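Local coordinates for protein response regulator (PDB 3HDV) that probably acts as a phosphorylatable receiver domain of a two-component pathway, a molecular switch that relays a sensor's signal to transcription control, at residues 25-28 with 33-36; 83-88 with 119-124; 42-47 with 68-73; 104-109 with 114-119. One frame throughout, in Å; residues are numbered along the deposited sequence.

Contact 1. Residues 25-28 with 33-36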
loop_
_atom_site.group_PDB
_atom_site.type_symbol
_atom_site.label_atom_id
_atom_site.label_comp_id
_atom_site.label_asym_id
_atom_site.label_seq_id
_atom_site.Cartn_x
_atom_site.Cartn_y
_atom_site.Cartn_z
ATOM N N LEU B 25 -2.197 -2.064 4.385
ATOM C CA LEU B 25 -1.095 -2.850 4.929
ATOM C C LEU B 25 -0.270 -2.038 5.964
ATOM O O LEU B 25 0.112 -2.553 7.014
ATOM C CB LEU B 25 -0.172 -3.341 3.801
ATOM C CG LEU B 25 1.071 -4.100 4.266
ATOM C CD1 LEU B 25 0.649 -5.410 4.974
ATOM C CD2 LEU B 25 2.006 -4.364 3.071
ATOM N N TYR B 26 0.041 -0.793 5.633
ATOM C CA TYR B 26 0.820 0.047 6.521
ATOM C C TYR B 26 0.060 0.221 7.831
ATOM O O TYR B 26 0.633 -0.007 8.900
ATOM C CB TYR B 26 1.181 1.388 5.874
ATOM C CG TYR B 26 2.144 2.220 6.710
ATOM C CD1 TYR B 26 3.528 1.999 6.636
ATOM C CD2 TYR B 26 1.674 3.198 7.602
ATOM C CE1 TYR B 26 4.432 2.743 7.436
ATOM C CE2 TYR B 26 2.561 3.952 8.407
ATOM C CZ TYR B 26 3.938 3.716 8.312
ATOM O OH TYR B 26 4.825 4.474 9.074
ATOM N N LEU B 27 -1.226 0.589 7.755
ATOM C CA LEU B 27 -2.065 0.735 8.969
ATOM C C LEU B 27 -2.119 -0.534 9.790
ATOM O O LEU B 27 -1.879 -0.507 11.010
ATOM C CB LEU B 27 -3.480 1.225 8.622
ATOM C CG LEU B 27 -3.485 2.657 8.077
ATOM C CD1 LEU B 27 -4.850 3.021 7.415
ATOM C CD2 LEU B 27 -3.151 3.661 9.206
ATOM N N LYS B 28 -2.410 -1.650 9.125
ATOM C CA LYS B 28 -2.376 -2.971 9.790
ATOM C C LYS B 28 -0.993 -3.358 10.372
ATOM O O LYS B 28 -0.918 -3.853 11.508
ATOM C CB LYS B 28 -3.029 -4.080 8.935
ATOM C CG LYS B 28 -4.561 -3.797 8.584
ATOM C CD LYS B 28 -5.193 -5.070 7.953
ATOM C CE LYS B 28 -6.627 -4.919 7.603
ATOM N NZ LYS B 28 -7.177 -6.191 6.963
ATOM N N ASP B 33 -6.586 -1.528 12.393
ATOM C CA ASP B 33 -7.498 -2.149 11.456
ATOM C C ASP B 33 -7.922 -1.155 10.360
ATOM O O ASP B 33 -8.178 0.009 10.648
ATOM C CB ASP B 33 -8.734 -2.535 12.217
ATOM C CG ASP B 33 -9.313 -3.813 11.767
ATOM O OD1 ASP B 33 -8.912 -4.332 10.668
ATOM O OD2 ASP B 33 -10.198 -4.293 12.537
ATOM N N ALA B 34 -8.012 -1.619 9.121
ATOM C CA ALA B 34 -8.374 -0.710 8.026
ATOM C C ALA B 34 -9.149 -1.425 6.980
ATOM O O ALA B 34 -8.916 -2.574 6.755
ATOM C CB ALA B 34 -7.111 -0.072 7.422
ATOM N N VAL B 35 -10.059 -0.724 6.305
ATOM C CA VAL B 35 -10.797 -1.341 5.196
ATOM C C VAL B 35 -10.761 -0.357 4.054
ATOM O O VAL B 35 -10.460 0.804 4.283
ATOM C CB VAL B 35 -12.258 -1.660 5.561
ATOM C CG1 VAL B 35 -12.284 -2.913 6.502
ATOM C CG2 VAL B 35 -12.955 -0.455 6.216
ATOM N N GLY B 36 -11.033 -0.817 2.841
ATOM C CA GLY B 36 -10.869 0.035 1.663
ATOM C C GLY B 36 -12.138 0.197 0.883
ATOM O O GLY B 36 -12.941 -0.742 0.826
#
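Lys-28 reaches across Ala-34 with its extended chain, CG and CE coming nearest, while Leu-27, one residue earlier in the helix, meets the same alanine from its methyl side. The lysine starts with CG opposite its own carbonyl carbon (chi1 -59°) and runs straight from there. This carries CG to 4.1 Å from Ala-34 N and lays CE 3.4 Å from Ala-34 O, a methylene rather than the ammonium being the nearest part of the side chain to that oxygen. Lys-28 and Asp-33 then pass each other at a slant. The CA-CB bond of Asp-33 leads away from the helix, but the carboxylate swings back until OD1 stands 3.9 Å from Lys-28 CE. The charges themselves remain further apart, with Lys-28 NZ 4.5 Å from Asp-33 OD1, too long for a salt bridge, so the attraction is likely to be a mild, through-space one. The firmer partner of Asp-33 is Arg-52, which forms a salt bridge with OD2. These segments belong to the beta-alpha-beta crossover made of strand 9-13, helix 17-29 and strand 33-37, and the contact lies where the helix ends and the chain turns back into the sheet. On the inner side, the CB of Ala-34 points at the helix and meets Leu-27 CD1 at 3.8 Å and Leu-27 CB at 4.0 Å. The same leucine side chain also rests on Val-10 and Val-12 of the neighbouring strand, to which Asp-33 and Val-35 are tied by backbone hydrogen bonds. From another side of this helical turn, Leu-25 packs on Leu-114 of the second subunit.

Contact 2. Residues 83-88 with 119-124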
loop_
_atom_site.group_PDB
_atom_site.type_symbol
_atom_site.label_atom_id
_atom_site.label_comp_id
_atom_site.label_asym_id
_atom_site.label_seq_id
_atom_site.Cartn_x
_atom_site.Cartn_y
_atom_site.Cartn_z
ATOM N N SER B 83 -14.176 12.166 11.361
ATOM C CA SER B 83 -12.790 12.570 11.168
ATOM C C SER B 83 -12.271 12.174 9.778
ATOM O O SER B 83 -12.331 11.013 9.409
ATOM C CB SER B 83 -11.953 11.845 12.193
ATOM O OG SER B 83 -12.181 12.467 13.421
ATOM N N ILE B 84 -11.732 13.142 9.050
ATOM C CA ILE B 84 -11.261 12.897 7.693
ATOM C C ILE B 84 -9.871 13.497 7.544
ATOM O O ILE B 84 -9.634 14.652 7.918
ATOM C CB ILE B 84 -12.230 13.502 6.666
ATOM C CG1 ILE B 84 -13.603 12.833 6.800
ATOM C CG2 ILE B 84 -11.722 13.370 5.200
ATOM C CD1 ILE B 84 -14.624 13.527 5.909
ATOM N N ILE B 85 -8.967 12.680 7.012
ATOM C CA ILE B 85 -7.616 13.100 6.638
ATOM C C ILE B 85 -7.560 12.948 5.078
ATOM O O ILE B 85 -7.876 11.895 4.524
ATOM C CB ILE B 85 -6.525 12.228 7.284
ATOM C CG1 ILE B 85 -6.496 12.391 8.804
ATOM C CG2 ILE B 85 -5.100 12.561 6.627
ATOM C CD1 ILE B 85 -5.667 11.344 9.491
ATOM N N VAL B 86 -7.207 14.031 4.402
ATOM C CA VAL B 86 -7.035 14.037 2.935
ATOM C C VAL B 86 -5.567 13.723 2.638
ATOM O O VAL B 86 -4.661 14.349 3.225
ATOM C CB VAL B 86 -7.474 15.370 2.357
ATOM C CG1 VAL B 86 -7.025 15.534 0.853
ATOM C CG2 VAL B 86 -9.075 15.470 2.485
ATOM N N VAL B 87 -5.356 12.722 1.795
ATOM C CA VAL B 87 -4.037 12.458 1.182
ATOM C C VAL B 87 -4.155 12.589 -0.334
ATOM O O VAL B 87 -4.624 11.668 -1.003
ATOM C CB VAL B 87 -3.431 11.126 1.667
ATOM C CG1 VAL B 87 -2.009 10.927 1.067
ATOM C CG2 VAL B 87 -3.318 11.139 3.262
ATOM N N SER B 88 -3.681 13.718 -0.886
ATOM C CA SER B 88 -4.020 14.074 -2.264
ATOM C C SER B 88 -2.928 13.983 -3.325
ATOM O O SER B 88 -1.763 14.403 -3.091
ATOM C CB SER B 88 -4.520 15.507 -2.259
ATOM O OG SER B 88 -5.025 15.840 -3.520
ATOM N N GLU B 119 1.030 9.749 13.027
ATOM C CA GLU B 119 0.828 10.681 14.161
ATOM C C GLU B 119 -0.589 11.237 14.173
ATOM O O GLU B 119 -1.251 11.215 15.200
ATOM C CB GLU B 119 1.824 11.838 14.089
ATOM C CG GLU B 119 3.196 11.454 14.562
ATOM C CD GLU B 119 4.202 12.589 14.449
ATOM O OE1 GLU B 119 5.404 12.278 14.208
ATOM O OE2 GLU B 119 3.795 13.780 14.579
ATOM N N LEU B 120 -1.061 11.724 13.017
ATOM C CA LEU B 120 -2.451 12.188 12.879
ATOM C C LEU B 120 -3.474 11.103 13.176
ATOM O O LEU B 120 -4.443 11.370 13.862
ATOM C CB LEU B 120 -2.717 12.769 11.490
ATOM C CG LEU B 120 -1.861 13.927 11.019
ATOM C CD1 LEU B 120 -2.125 14.182 9.511
ATOM C CD2 LEU B 120 -2.084 15.196 11.864
ATOM N N VAL B 121 -3.267 9.893 12.656
ATOM C CA VAL B 121 -4.189 8.769 12.903
ATOM C C VAL B 121 -4.274 8.356 14.394
ATOM O O VAL B 121 -5.375 8.248 14.969
ATOM C CB VAL B 121 -3.829 7.529 12.019
ATOM C CG1 VAL B 121 -4.629 6.341 12.444
ATOM C CG2 VAL B 121 -4.056 7.835 10.539
ATOM N N ASN B 122 -3.111 8.124 14.998
ATOM C CA ASN B 122 -2.996 7.820 16.435
ATOM C C ASN B 122 -3.668 8.865 17.314
ATOM O O ASN B 122 -4.425 8.512 18.234
ATOM C CB ASN B 122 -1.519 7.652 16.820
ATOM C CG ASN B 122 -0.947 6.315 16.351
ATOM O OD1 ASN B 122 -1.692 5.381 16.110
ATOM N ND2 ASN B 122 0.381 6.217 16.241
ATOM N N LYS B 123 -3.437 10.141 16.995
ATOM C CA LYS B 123 -4.051 11.243 17.711
ATOM C C LYS B 123 -5.569 11.271 17.582
ATOM O O LYS B 123 -6.287 11.423 18.589
ATOM C CB LYS B 123 -3.425 12.573 17.261
ATOM C CG LYS B 123 -4.088 13.829 17.841
ATOM C CD LYS B 123 -3.113 15.010 17.783
ATOM C CE LYS B 123 -3.821 16.361 17.965
ATOM N NZ LYS B 123 -2.880 17.520 17.725
ATOM N N GLU B 124 -6.077 11.151 16.356
ATOM C CA GLU B 124 -7.519 11.111 16.139
ATOM C C GLU B 124 -8.184 9.908 16.774
ATOM O O GLU B 124 -9.275 10.021 17.320
ATOM C CB GLU B 124 -7.866 11.149 14.655
ATOM C CG GLU B 124 -7.876 12.541 14.064
ATOM C CD GLU B 124 -8.919 13.471 14.692
ATOM O OE1 GLU B 124 -10.132 13.183 14.690
ATOM O OE2 GLU B 124 -8.522 14.534 15.150
#
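Ser-83 gives its hydroxyl to Glu-124: OG donates to OE1 over a short 2.5 Å, meeting the oxygen on its anti side and 24° out of the carboxylate plane. Beside this polar end, Ile-85 sets CD1 against the helix, touching two successive residues, 3.8 Å from Leu-120 CB and 4.0 Å from Val-121 CG2. It slants past the leucine but stands roughly square to the valine. The glutamate reaches the serine because its chain bends at chi2 (-62°) instead of extending, folding the carboxylate back toward the start of the strand. Further out, backbone bonds of Ser-83 and Ile-85 to strand 53-58 fix where these two side chains leave the sheet. Val-121 also leans on Leu-55 of that strand, and Leu-120 covers Asp-106 and Leu-108 on the other neighbour. The helix thus lies over three strands, its local axis 10.2 Å from that of residues 83-88 and running almost exactly against it, at 175°. Such a last helix, laid antiparallel across a five-stranded parallel sheet of order 2-1-3-4-5, belongs to the CheY-like receiver fold.

Contact 3. Residues 42-47 with 68-73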
loop_
_atom_site.group_PDB
_atom_site.type_symbol
_atom_site.label_atom_id
_atom_site.label_comp_id
_atom_site.label_asym_id
_atom_site.label_seq_id
_atom_site.Cartn_x
_atom_site.Cartn_y
_atom_site.Cartn_z
ATOM N N GLU B 42 -18.746 3.581 -2.855
ATOM C CA GLU B 42 -18.375 2.543 -1.917
ATOM C C GLU B 42 -18.036 3.122 -0.552
ATOM O O GLU B 42 -18.342 2.497 0.479
ATOM C CB GLU B 42 -17.217 1.706 -2.438
ATOM C CG GLU B 42 -17.453 0.239 -2.424
ATOM C CD GLU B 42 -16.177 -0.567 -2.229
ATOM O OE1 GLU B 42 -15.184 -0.254 -2.886
ATOM O OE2 GLU B 42 -16.171 -1.502 -1.380
ATOM N N ALA B 43 -17.441 4.320 -0.518
ATOM C CA ALA B 43 -17.158 4.977 0.774
ATOM C C ALA B 43 -18.462 5.199 1.549
ATOM O O ALA B 43 -18.504 4.938 2.745
ATOM C CB ALA B 43 -16.429 6.347 0.612
ATOM N N ARG B 44 -19.494 5.750 0.889
ATOM C CA ARG B 44 -20.772 6.062 1.567
ATOM C C ARG B 44 -21.457 4.742 2.067
ATOM O O ARG B 44 -21.952 4.669 3.192
ATOM C CB ARG B 44 -21.686 6.879 0.644
ATOM C CG ARG B 44 -21.332 8.357 0.566
ATOM C CD ARG B 44 -22.369 9.133 -0.265
ATOM N NE ARG B 44 -22.251 8.740 -1.651
ATOM C CZ ARG B 44 -21.619 9.466 -2.568
ATOM N NH1 ARG B 44 -21.065 10.634 -2.253
ATOM N NH2 ARG B 44 -21.526 9.001 -3.795
ATOM N N LEU B 45 -21.386 3.685 1.274
ATOM C CA LEU B 45 -21.832 2.360 1.730
ATOM C C LEU B 45 -21.160 1.884 3.013
ATOM O O LEU B 45 -21.846 1.506 3.969
ATOM C CB LEU B 45 -21.662 1.319 0.630
ATOM C CG LEU B 45 -22.613 1.519 -0.557
ATOM C CD1 LEU B 45 -22.252 0.537 -1.652
ATOM C CD2 LEU B 45 -24.098 1.319 -0.089
ATOM N N TYR B 46 -19.822 1.879 3.022
ATOM C CA TYR B 46 -19.070 1.439 4.163
ATOM C C TYR B 46 -19.494 2.236 5.399
ATOM O O TYR B 46 -19.747 1.666 6.475
ATOM C CB TYR B 46 -17.547 1.584 3.924
ATOM C CG TYR B 46 -16.849 0.252 3.943
ATOM C CD1 TYR B 46 -17.012 -0.566 5.027
ATOM C CD2 TYR B 46 -16.077 -0.212 2.870
ATOM C CE1 TYR B 46 -16.414 -1.807 5.108
ATOM C CE2 TYR B 46 -15.438 -1.502 2.950
ATOM C CZ TYR B 46 -15.623 -2.262 4.095
ATOM O OH TYR B 46 -15.101 -3.537 4.297
ATOM N N LEU B 47 -19.573 3.556 5.231
ATOM C CA LEU B 47 -19.944 4.441 6.333
ATOM C C LEU B 47 -21.338 4.114 6.898
ATOM O O LEU B 47 -21.530 4.114 8.116
ATOM C CB LEU B 47 -19.871 5.909 5.916
ATOM C CG LEU B 47 -18.453 6.448 5.650
ATOM C CD1 LEU B 47 -18.543 7.848 5.084
ATOM C CD2 LEU B 47 -17.617 6.420 6.898
ATOM N N LEU B 68 -13.451 15.708 -3.029
ATOM C CA LEU B 68 -14.125 16.890 -2.509
ATOM C C LEU B 68 -15.672 16.686 -2.450
ATOM O O LEU B 68 -16.311 17.026 -1.454
ATOM C CB LEU B 68 -13.777 18.141 -3.312
ATOM C CG LEU B 68 -14.558 19.419 -3.139
ATOM C CD1 LEU B 68 -14.582 19.882 -1.720
ATOM C CD2 LEU B 68 -14.023 20.522 -4.092
ATOM N N ASP B 69 -16.249 16.139 -3.506
ATOM C CA ASP B 69 -17.697 15.880 -3.518
ATOM C C ASP B 69 -18.055 14.864 -2.429
ATOM O O ASP B 69 -19.075 15.020 -1.768
ATOM C CB ASP B 69 -18.134 15.337 -4.877
ATOM C CG ASP B 69 -18.301 16.427 -5.930
ATOM O OD1 ASP B 69 -18.494 17.596 -5.576
ATOM O OD2 ASP B 69 -18.259 16.101 -7.125
ATOM N N LEU B 70 -17.231 13.831 -2.229
ATOM C CA LEU B 70 -17.501 12.841 -1.188
ATOM C C LEU B 70 -17.535 13.499 0.180
ATOM O O LEU B 70 -18.468 13.293 0.964
ATOM C CB LEU B 70 -16.475 11.709 -1.215
ATOM C CG LEU B 70 -16.377 10.795 0.028
ATOM C CD1 LEU B 70 -17.694 9.981 0.237
ATOM C CD2 LEU B 70 -15.199 9.835 -0.067
ATOM N N ILE B 71 -16.535 14.311 0.484
ATOM C CA ILE B 71 -16.503 15.041 1.732
ATOM C C ILE B 71 -17.741 15.928 1.943
ATOM O O ILE B 71 -18.322 15.941 3.025
ATOM C CB ILE B 71 -15.157 15.874 1.884
ATOM C CG1 ILE B 71 -13.978 14.890 1.897
ATOM C CG2 ILE B 71 -15.192 16.729 3.141
ATOM C CD1 ILE B 71 -12.576 15.528 1.763
ATOM N N ARG B 72 -18.138 16.657 0.915
ATOM C CA ARG B 72 -19.345 17.476 0.986
ATOM C C ARG B 72 -20.576 16.649 1.345
ATOM O O ARG B 72 -21.351 17.042 2.206
ATOM C CB ARG B 72 -19.611 18.148 -0.359
ATOM C CG ARG B 72 -19.026 19.514 -0.507
ATOM C CD ARG B 72 -18.862 19.761 -1.992
ATOM N NE ARG B 72 -18.191 21.015 -2.255
ATOM C CZ ARG B 72 -17.707 21.360 -3.443
ATOM N NH1 ARG B 72 -17.818 20.531 -4.472
ATOM N NH2 ARG B 72 -17.114 22.537 -3.593
ATOM N N THR B 73 -20.761 15.498 0.710
ATOM C CA THR B 73 -21.947 14.693 1.079
ATOM C C THR B 73 -21.852 14.153 2.501
ATOM O O THR B 73 -22.892 14.009 3.193
ATOM C CB THR B 73 -22.224 13.544 0.126
ATOM O OG1 THR B 73 -21.193 12.552 0.223
ATOM C CG2 THR B 73 -22.384 14.050 -1.288
#
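The guanidinium of Arg-44 meets Thr-73 at its edge: NH1 donates to OG1 at 3.1 Å, with an N-H...O angle of 154° and the oxygen close to the guanidinium plane. NH2 of the same group forms salt bridges with Glu-65 and Glu-41, so the flat group is held through more than one nitrogen. On the second helix another guanidinium, that of Arg-72, has Leu-68 CG over one face and Asp-69 OD1 at its edge in a salt bridge. Thr-73 OG1 sits between its own backbone N and carbonyl carbon (chi1 68°), which lets the hydroxyl donate to Leu-70 O at 2.9 Å while it accepts from the arginine. A valine here would probably leave Arg-44 NH1 without this acceptor and Leu-70 O without its side-chain donor. The two helices lie on the same face of the receiver domain's parallel sheet, their local axes 11.0 Å apart and inclined by 30°. Leu-70 fills the groove between them, with CD2 3.8 Å from Ala-43 CB and CD1 4.0 Å from Arg-44 CG, the leucine and arginine chains running alongside but pointing opposite ways. Beneath, Ala-43 and Leu-70 both rest on Val-13.

Contact 4. Residues 104-109 with 114-119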
loop_
_atom_site.group_PDB
_atom_site.type_symbol
_atom_site.label_atom_id
_atom_site.label_comp_id
_atom_site.label_asym_id
_atom_site.label_seq_id
_atom_site.Cartn_x
_atom_site.Cartn_y
_atom_site.Cartn_z
ATOM N N VAL B 104 -11.537 19.178 7.467
ATOM C CA VAL B 104 -10.755 17.945 7.532
ATOM C C VAL B 104 -9.745 17.998 8.688
ATOM O O VAL B 104 -9.364 19.061 9.115
ATOM C CB VAL B 104 -10.127 17.579 6.161
ATOM C CG1 VAL B 104 -11.210 17.437 5.111
ATOM C CG2 VAL B 104 -9.049 18.624 5.717
ATOM N N VAL B 105 -9.327 16.858 9.209
ATOM C CA VAL B 105 -8.252 16.798 10.244
ATOM C C VAL B 105 -6.927 17.361 9.687
ATOM O O VAL B 105 -6.241 18.149 10.354
ATOM C CB VAL B 105 -8.044 15.341 10.681
ATOM C CG1 VAL B 105 -6.750 15.126 11.574
ATOM C CG2 VAL B 105 -9.329 14.850 11.405
ATOM N N ASP B 106 -6.535 16.916 8.486
ATOM C CA ASP B 106 -5.379 17.528 7.832
ATOM C C ASP B 106 -5.457 17.222 6.356
ATOM O O ASP B 106 -6.309 16.412 5.944
ATOM C CB ASP B 106 -4.061 16.962 8.391
ATOM C CG ASP B 106 -2.904 17.970 8.328
ATOM O OD1 ASP B 106 -2.899 18.968 7.533
ATOM O OD2 ASP B 106 -1.980 17.770 9.127
ATOM N N PHE B 107 -4.542 17.835 5.578
ATOM C CA PHE B 107 -4.549 17.750 4.122
ATOM C C PHE B 107 -3.083 17.507 3.806
ATOM O O PHE B 107 -2.273 18.418 3.926
ATOM C CB PHE B 107 -5.068 19.085 3.559
ATOM C CG PHE B 107 -5.267 19.135 2.054
ATOM C CD1 PHE B 107 -6.530 19.376 1.528
ATOM C CD2 PHE B 107 -4.186 19.032 1.164
ATOM C CE1 PHE B 107 -6.756 19.458 0.130
ATOM C CE2 PHE B 107 -4.389 19.103 -0.252
ATOM C CZ PHE B 107 -5.672 19.323 -0.762
ATOM N N LEU B 108 -2.743 16.291 3.400
ATOM C CA LEU B 108 -1.376 15.931 3.085
ATOM C C LEU B 108 -1.196 15.740 1.594
ATOM O O LEU B 108 -2.083 15.222 0.930
ATOM C CB LEU B 108 -1.022 14.611 3.774
ATOM C CG LEU B 108 -0.524 14.603 5.218
ATOM C CD1 LEU B 108 -1.262 15.526 6.088
ATOM C CD2 LEU B 108 -0.449 13.171 5.838
ATOM N N LEU B 109 -0.025 16.071 1.069
ATOM C CA LEU B 109 0.256 15.800 -0.348
ATOM C C LEU B 109 1.017 14.499 -0.527
ATOM O O LEU B 109 1.868 14.145 0.292
ATOM C CB LEU B 109 0.980 16.988 -1.022
ATOM C CG LEU B 109 0.280 18.369 -1.052
ATOM C CD1 LEU B 109 1.261 19.450 -1.581
ATOM C CD2 LEU B 109 -0.929 18.305 -1.950
ATOM N N LEU B 114 4.473 9.173 5.797
ATOM C CA LEU B 114 3.852 8.116 6.586
ATOM C C LEU B 114 3.959 8.331 8.104
ATOM O O LEU B 114 3.005 8.083 8.861
ATOM C CB LEU B 114 4.446 6.762 6.169
ATOM C CG LEU B 114 4.009 6.284 4.776
ATOM C CD1 LEU B 114 4.752 5.022 4.435
ATOM C CD2 LEU B 114 2.531 5.983 4.779
ATOM N N GLY B 115 5.132 8.800 8.549
ATOM C CA GLY B 115 5.320 9.069 9.948
ATOM C C GLY B 115 4.353 10.144 10.385
ATOM O O GLY B 115 3.708 9.993 11.425
ATOM N N LYS B 116 4.247 11.231 9.620
ATOM C CA LYS B 116 3.253 12.274 9.955
ATOM C C LYS B 116 1.814 11.740 9.888
ATOM O O LYS B 116 0.967 12.042 10.762
ATOM C CB LYS B 116 3.377 13.470 9.019
ATOM C CG LYS B 116 2.359 14.621 9.265
ATOM C CD LYS B 116 2.354 15.582 8.051
ATOM C CE LYS B 116 1.725 16.975 8.375
ATOM N NZ LYS B 116 1.907 17.952 7.203
ATOM N N LEU B 117 1.521 10.967 8.843
ATOM C CA LEU B 117 0.182 10.323 8.749
ATOM C C LEU B 117 -0.178 9.515 10.004
ATOM O O LEU B 117 -1.274 9.653 10.543
ATOM C CB LEU B 117 0.062 9.429 7.502
ATOM C CG LEU B 117 -1.300 8.747 7.259
ATOM C CD1 LEU B 117 -2.540 9.714 7.197
ATOM C CD2 LEU B 117 -1.223 7.923 5.934
ATOM N N LEU B 118 0.732 8.649 10.429
ATOM C CA LEU B 118 0.488 7.822 11.585
ATOM C C LEU B 118 0.260 8.673 12.870
ATOM O O LEU B 118 -0.639 8.388 13.685
ATOM C CB LEU B 118 1.618 6.795 11.713
ATOM C CG LEU B 118 1.492 5.709 12.774
ATOM C CD1 LEU B 118 0.437 4.619 12.381
ATOM C CD2 LEU B 118 2.938 5.111 13.220
ATOM N N GLU B 119 1.030 9.749 13.027
ATOM C CA GLU B 119 0.828 10.681 14.161
ATOM C C GLU B 119 -0.589 11.237 14.173
ATOM O O GLU B 119 -1.251 11.215 15.200
ATOM C CB GLU B 119 1.824 11.838 14.089
ATOM C CG GLU B 119 3.196 11.454 14.562
ATOM C CD GLU B 119 4.202 12.589 14.449
ATOM O OE1 GLU B 119 5.404 12.278 14.208
ATOM O OE2 GLU B 119 3.795 13.780 14.579
HETATM O O HOH W 1 -0.350 19.571 7.086
#
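Lys-116 leaves its helix with CG trans to the backbone N (chi1 179°) and stays extended to the end, which carries its last methylenes along Leu-108, CE lying 4.0 Å from CD1. Leu-108 places CG opposite its own carbonyl carbon (chi1 -85°), which turns the branched end toward the helix, where CD2 lies 4.1 Å from Leu-117 CA. With an alanine in its place, the aliphatic part of Lys-116 would probably lose its apolar partner and a gap would open beside Leu-117. Strand 106-109 is an outer strand of the sheet, and with helices 93-101 and 114-124 it forms the face through which OmpR-type receivers commonly pair. Consistent with this, His-101 of the third subunit hydrogen-bonds Asp-106 OD1. Asp-106 OD1 accepts from Phe-107 N at 2.8 Å and from a water at 2.7 Å, and the water in turn accepts from Lys-116 NZ at 2.8 Å. The direct ion pair is not made, since Asp-106 OD2 and Lys-116 NZ stand 4.3 Å apart. The opposite charges are therefore linked through water, and the ammonium is likely to stabilise a carboxylate whose OD1 serves its own strand and another subunit at once.

In the fold
From the N terminus, contact 1 closes first, a short turn from helix 17-29 into strand 33-37. Contact 3 follows in series, closing a longer loop that encloses strand 53-58 and joins helices 40-49 and 67-75; Tyr-46 touches Val-35 and Gly-36 where it adjoins contact 1. Contact 2 opens at strand 83-88 and closes last, at helix 114-124. Nested inside its loop is contact 4, which uses the same helix, shares Glu-119 and brings in the adjacent strand 106-109. No two contacts cross along the chain. Ile-71 reaches Val-86 and Val-104, linking contact 3 to the other two, while Tyr-26 touches Leu-114 and joins contact 1 to contact 4.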